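Local coordinates for protein alpha-pyrone synthesis polyketide synthase-like Pks18 (Mycobacterium tuberculosis, PDB 1TED) that probably extends medium- and long-chain aliphatic acyl-CoA starters with malonyl-CoA to make tri- and tetraketide alpha-pyrones, as a homodimeric type III polyketide synthase, at residues L108-A113 and P149-A154; D119-A124 and C228-I233. All coordinates share one frame; numbering follows the deposited sequence.

Interaction 1. Residues L108-A113 and P149-A154; sequences LFYEHA and PGVDVA
Pro149, in the loop leading into helix 151-159, meets Tyr110 of helix 102-125: the carbonyl oxygen Pro149 O lies 3.5 Å from Tyr110 CE1, approaching the ring obliquely. Pro149 also packs against Ile264 of the second subunit, which places this end near the dimer partner. Gly150, the N-cap residue of helix 151-159, meets the same aromatic carbon from another direction. Its carbonyl oxygen is at the ring edge, near the ring plane, with Gly150 O 3.5 Å from Tyr110 CE1. Water 1 bridges the polar groups: it donates to Gly150 O at 2.7 Å, and it hydrogen-bonds Tyr110 OH at 2.5 Å. Thus the phenol is tied to the start of the helix through solvent, with no direct hydrogen bond between the segments. Val151 supplies the apolar centre. Its CG2 branch, opposite the carbonyl carbon about the CA-CB bond (chi1 of CG1 177°), touches Ala113 CB at 3.7 Å and Phe109 CE2 at 3.8 Å. The Phe109 and Val151 side chains cross at about a right angle, while Ala113 CB sits 3.7 Å above one face of the Phe109 ring, toward its rim. One turn on from Val151, Ala154 presents CB to Tyr110 OH at 3.8 Å, giving the phenol an apolar neighbour beside its water. Phe109 and Ala113 also rest on strand 196-204, and Asp152 touches Leu138 and Leu140 of the adjacent strand 135-142, consistent with two neighbouring helices on one sheet face of the layered thiolase fold.

Interaction 2. Residues D119-A124 and C228-I233; sequences DVSKRA and CAALVI
In the layered alpha/beta architecture of the thiolase fold, helix 102-125 covers one face of the large mixed sheet, and here its Val120, Ser121 and Ala124 pack on Cys228, Ala230 and Val232 of strand 226-236. The axes of helix segment 119-124 and strand segment 228-233 come within 7.4 Å and run in broadly the same direction, 33° apart. Small residues at the interface accompany this close approach. On the strand, Cys228, Ala230 and Val232 point toward the helix; Ala229 and Leu231 point away and meet helix 349-361 on the reverse face, so the strand is covered by helices on both sides.

Val120 spreads its two methyls along the strand. With CG1 anti to the backbone N (chi1 177°), that methyl reaches Ala230 CB at 3.9 Å and also lies over the Ala229-Ala230 peptide junction. The other branch, Val120 CG2, faces the side chain of Cys228 and stands 3.8 Å from Cys228 SG. Ala230 CB is therefore shared: besides Val120 CG1 it meets Ala124 CB at 4.1 Å and the backbone CA of Ser121. The Ser121 hydroxyl, OG, hydrogen-bonds Ala117 O one turn back in its own helix. No hydrogen bond spans the two segments, and the salt bridge between Arg123 and Asp119 stays within the helix, clear of the strand segment.

At the far end, Val232 extends CG2 to Ala124: Val232 CG2 touches Ala124 CB at 3.8 Å and approaches the backbone oxygen, Ala124 O, at 3.6 Å.

Helix 102-125 serves both contacts, its earlier turns pairing with helix 151-159 in interaction 1 and its later turns lying on strand 226-236 in interaction 2. The centres are 15 Å apart and the nearest atoms about 6 Å, so the two sets do not touch. Interaction 2 is nearer the middle of the chain, with all seven touching residues buried and mainly apolar packing, with no hydrogen bond across it. Interaction 1 is farther out: five of its seven touching residues are buried, and a water joins two of its polar groups. Its 149-154 segment also reaches the second subunit, whereas neither segment of interaction 2 does.

Interaction 1. Residues L108-A113 and P149-A154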
loop_
_atom_site.group_PDB
_atom_site.type_symbol
_atom_site.label_atom_id
_atom_site.label_comp_id
_atom_site.label_asym_id
_atom_site.label_seq_id
_atom_site.Cartn_x
_atom_site.Cartn_y
_atom_site.Cartn_z
ATOM N N LEU A 108 14.307 2.307 13.470
ATOM C CA LEU A 108 13.847 1.891 14.788
ATOM C C LEU A 108 12.572 1.074 14.615
ATOM O O LEU A 108 12.355 0.085 15.319
ATOM C CB LEU A 108 13.566 3.097 15.684
ATOM C CG LEU A 108 14.504 3.289 16.881
ATOM C CD1 LEU A 108 13.917 4.360 17.799
ATOM C CD2 LEU A 108 14.676 1.979 17.650
ATOM N N PHE A 109 11.733 1.487 13.670
ATOM C CA PHE A 109 10.487 0.780 13.400
ATOM C C PHE A 109 10.806 -0.636 12.935
ATOM O O PHE A 109 10.283 -1.616 13.467
ATOM C CB PHE A 109 9.681 1.509 12.313
ATOM C CG PHE A 109 8.541 0.695 11.747
ATOM C CD1 PHE A 109 7.284 0.712 12.345
ATOM C CD2 PHE A 109 8.737 -0.121 10.629
ATOM C CE1 PHE A 109 6.240 -0.071 11.839
ATOM C CE2 PHE A 109 7.706 -0.902 10.121
ATOM C CZ PHE A 109 6.455 -0.878 10.726
ATOM N N TYR A 110 11.678 -0.742 11.940
ATOM C CA TYR A 110 12.032 -2.046 11.404
ATOM C C TYR A 110 12.572 -2.964 12.483
ATOM O O TYR A 110 12.130 -4.099 12.619
ATOM C CB TYR A 110 13.072 -1.902 10.293
ATOM C CG TYR A 110 13.369 -3.196 9.567
ATOM C CD1 TYR A 110 12.501 -3.688 8.592
ATOM C CD2 TYR A 110 14.522 -3.929 9.854
ATOM C CE1 TYR A 110 12.774 -4.875 7.914
ATOM C CE2 TYR A 110 14.806 -5.122 9.181
ATOM C CZ TYR A 110 13.927 -5.583 8.215
ATOM O OH TYR A 110 14.199 -6.754 7.562
ATOM N N GLU A 111 13.529 -2.460 13.252
ATOM C CA GLU A 111 14.159 -3.239 14.315
ATOM C C GLU A 111 13.158 -3.895 15.268
ATOM O O GLU A 111 13.309 -5.064 15.618
ATOM C CB GLU A 111 15.123 -2.350 15.103
ATOM C CG GLU A 111 15.933 -3.066 16.165
ATOM C CD GLU A 111 16.748 -2.100 17.007
ATOM O OE1 GLU A 111 17.301 -1.134 16.431
ATOM O OE2 GLU A 111 16.837 -2.306 18.239
ATOM N N HIS A 112 12.134 -3.153 15.685
ATOM C CA HIS A 112 11.132 -3.710 16.601
ATOM C C HIS A 112 9.937 -4.358 15.916
ATOM O O HIS A 112 9.320 -5.263 16.475
ATOM C CB HIS A 112 10.613 -2.642 17.577
ATOM C CG HIS A 112 11.614 -2.228 18.607
ATOM N ND1 HIS A 112 12.495 -1.186 18.415
ATOM C CD2 HIS A 112 11.895 -2.736 19.831
ATOM C CE1 HIS A 112 13.275 -1.068 19.474
ATOM N NE2 HIS A 112 12.932 -1.997 20.348
ATOM N N ALA A 113 9.606 -3.903 14.712
ATOM C CA ALA A 113 8.449 -4.451 14.008
ATOM C C ALA A 113 8.644 -5.903 13.566
ATOM O O ALA A 113 7.748 -6.739 13.738
ATOM C CB ALA A 113 8.094 -3.565 12.803
ATOM N N PRO A 149 13.706 -2.998 1.992
ATOM C CA PRO A 149 13.018 -4.281 2.156
ATOM C C PRO A 149 12.330 -4.115 3.517
ATOM O O PRO A 149 12.997 -3.866 4.524
ATOM C CB PRO A 149 14.165 -5.287 2.192
ATOM C CG PRO A 149 15.186 -4.659 1.301
ATOM C CD PRO A 149 15.142 -3.202 1.717
ATOM N N GLY A 150 11.004 -4.205 3.534
ATOM C CA GLY A 150 10.268 -4.017 4.767
ATOM C C GLY A 150 9.994 -5.238 5.619
ATOM O O GLY A 150 10.655 -6.279 5.518
ATOM N N VAL A 151 8.995 -5.096 6.475
ATOM C CA VAL A 151 8.591 -6.158 7.372
ATOM C C VAL A 151 8.031 -7.348 6.606
ATOM O O VAL A 151 8.206 -8.488 7.030
ATOM C CB VAL A 151 7.558 -5.620 8.378
ATOM C CG1 VAL A 151 7.058 -6.722 9.282
ATOM C CG2 VAL A 151 8.202 -4.515 9.196
ATOM N N ASP A 152 7.382 -7.091 5.468
ATOM C CA ASP A 152 6.818 -8.175 4.654
ATOM C C ASP A 152 7.893 -9.153 4.156
ATOM O O ASP A 152 7.723 -10.374 4.249
ATOM C CB ASP A 152 6.018 -7.611 3.468
ATOM C CG ASP A 152 6.886 -6.891 2.446
ATOM O OD1 ASP A 152 7.652 -5.973 2.821
ATOM O OD2 ASP A 152 6.782 -7.239 1.248
ATOM N N VAL A 153 8.998 -8.625 3.640
ATOM C CA VAL A 153 10.075 -9.487 3.164
ATOM C C VAL A 153 10.605 -10.388 4.295
ATOM O O VAL A 153 10.793 -11.592 4.101
ATOM C CB VAL A 153 11.245 -8.655 2.581
ATOM C CG1 VAL A 153 12.432 -9.544 2.311
ATOM C CG2 VAL A 153 10.807 -7.978 1.290
ATOM N N ALA A 154 10.829 -9.810 5.473
ATOM C CA ALA A 154 11.336 -10.562 6.621
ATOM C C ALA A 154 10.391 -11.674 7.090
ATOM O O ALA A 154 10.845 -12.701 7.584
ATOM C CB ALA A 154 11.643 -9.606 7.785
HETATM O O HOH W 1 13.221 -7.133 5.327
#

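Interaction 2. Residues D119-A124 and C228-I233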
loop_
_atom_site.group_PDB
_atom_site.type_symbol
_atom_site.label_atom_id
_atom_site.label_comp_id
_atom_site.label_asym_id
_atom_site.label_seq_id
_atom_site.Cartn_x
_atom_site.Cartn_y
_atom_site.Cartn_z
ATOM N N ASP A 119 6.533 -13.093 15.036
ATOM C CA ASP A 119 5.928 -13.863 16.110
ATOM C C ASP A 119 4.407 -14.005 15.967
ATOM O O ASP A 119 3.875 -15.113 16.030
ATOM C CB ASP A 119 6.291 -13.229 17.458
ATOM C CG ASP A 119 5.503 -13.816 18.623
ATOM O OD1 ASP A 119 5.194 -15.029 18.604
ATOM O OD2 ASP A 119 5.210 -13.058 19.572
ATOM N N VAL A 120 3.708 -12.893 15.754
ATOM C CA VAL A 120 2.244 -12.927 15.626
ATOM C C VAL A 120 1.774 -13.731 14.416
ATOM O O VAL A 120 0.826 -14.513 14.521
ATOM C CB VAL A 120 1.667 -11.497 15.568
ATOM C CG1 VAL A 120 0.155 -11.534 15.372
ATOM C CG2 VAL A 120 2.011 -10.764 16.858
ATOM N N SER A 121 2.454 -13.550 13.285
ATOM C CA SER A 121 2.141 -14.269 12.048
ATOM C C SER A 121 2.202 -15.767 12.305
ATOM O O SER A 121 1.352 -16.523 11.837
ATOM C CB SER A 121 3.146 -13.905 10.943
ATOM O OG SER A 121 3.054 -12.533 10.591
ATOM N N LYS A 122 3.220 -16.191 13.049
ATOM C CA LYS A 122 3.390 -17.609 13.398
ATOM C C LYS A 122 2.232 -18.087 14.263
ATOM O O LYS A 122 1.739 -19.191 14.065
ATOM C CB LYS A 122 4.691 -17.846 14.188
ATOM C CG LYS A 122 5.972 -17.838 13.382
ATOM C CD LYS A 122 7.165 -17.998 14.325
ATOM C CE LYS A 122 8.499 -17.941 13.586
ATOM N NZ LYS A 122 9.649 -18.002 14.544
ATOM N N ARG A 123 1.816 -17.269 15.230
ATOM C CA ARG A 123 0.717 -17.651 16.112
ATOM C C ARG A 123 -0.576 -17.859 15.333
ATOM O O ARG A 123 -1.376 -18.730 15.685
ATOM C CB ARG A 123 0.464 -16.597 17.197
ATOM C CG ARG A 123 1.662 -16.206 18.040
ATOM C CD ARG A 123 1.254 -15.229 19.148
ATOM N NE ARG A 123 2.426 -14.663 19.795
ATOM C CZ ARG A 123 2.434 -14.117 21.005
ATOM N NH1 ARG A 123 1.319 -14.052 21.721
ATOM N NH2 ARG A 123 3.570 -13.657 21.512
ATOM N N ALA A 124 -0.777 -17.062 14.281
ATOM C CA ALA A 124 -1.991 -17.157 13.462
ATOM C C ALA A 124 -2.024 -18.421 12.608
ATOM O O ALA A 124 -3.097 -18.962 12.322
ATOM C CB ALA A 124 -2.128 -15.925 12.570
ATOM N N CYS A 228 0.267 -5.531 17.179
ATOM C CA CYS A 228 0.346 -6.301 15.951
ATOM C C CYS A 228 -0.773 -7.330 15.914
ATOM O O CYS A 228 -1.211 -7.827 16.951
ATOM C CB CYS A 228 1.703 -7.006 15.857
ATOM S SG CYS A 228 1.962 -7.909 14.313
ATOM N N ALA A 229 -1.244 -7.635 14.715
ATOM C CA ALA A 229 -2.299 -8.616 14.550
ATOM C C ALA A 229 -2.188 -9.222 13.163
ATOM O O ALA A 229 -1.742 -8.568 12.220
ATOM C CB ALA A 229 -3.676 -7.972 14.739
ATOM N N ALA A 230 -2.600 -10.477 13.046
ATOM C CA ALA A 230 -2.527 -11.171 11.778
ATOM C C ALA A 230 -3.768 -12.027 11.566
ATOM O O ALA A 230 -4.377 -12.498 12.523
ATOM C CB ALA A 230 -1.260 -12.046 11.733
ATOM N N LEU A 231 -4.139 -12.210 10.304
ATOM C CA LEU A 231 -5.296 -13.028 9.952
ATOM C C LEU A 231 -4.867 -13.998 8.859
ATOM O O LEU A 231 -4.028 -13.663 8.029
ATOM C CB LEU A 231 -6.430 -12.163 9.394
ATOM C CG LEU A 231 -6.953 -10.989 10.209
ATOM C CD1 LEU A 231 -7.919 -10.196 9.338
ATOM C CD2 LEU A 231 -7.640 -11.488 11.474
ATOM N N VAL A 232 -5.427 -15.198 8.874
ATOM C CA VAL A 232 -5.138 -16.173 7.835
ATOM C C VAL A 232 -6.485 -16.390 7.160
ATOM O O VAL A 232 -7.430 -16.855 7.786
ATOM C CB VAL A 232 -4.607 -17.510 8.405
ATOM C CG1 VAL A 232 -4.361 -18.501 7.262
ATOM C CG2 VAL A 232 -3.315 -17.269 9.173
ATOM N N ILE A 233 -6.559 -16.032 5.884
ATOM C CA ILE A 233 -7.790 -16.129 5.107
ATOM C C ILE A 233 -7.795 -17.293 4.118
ATOM O O ILE A 233 -6.761 -17.657 3.552
ATOM C CB ILE A 233 -8.021 -14.813 4.312
ATOM C CG1 ILE A 233 -7.726 -13.607 5.207
ATOM C CG2 ILE A 233 -9.435 -14.754 3.774
ATOM C CD1 ILE A 233 -8.505 -13.577 6.518
#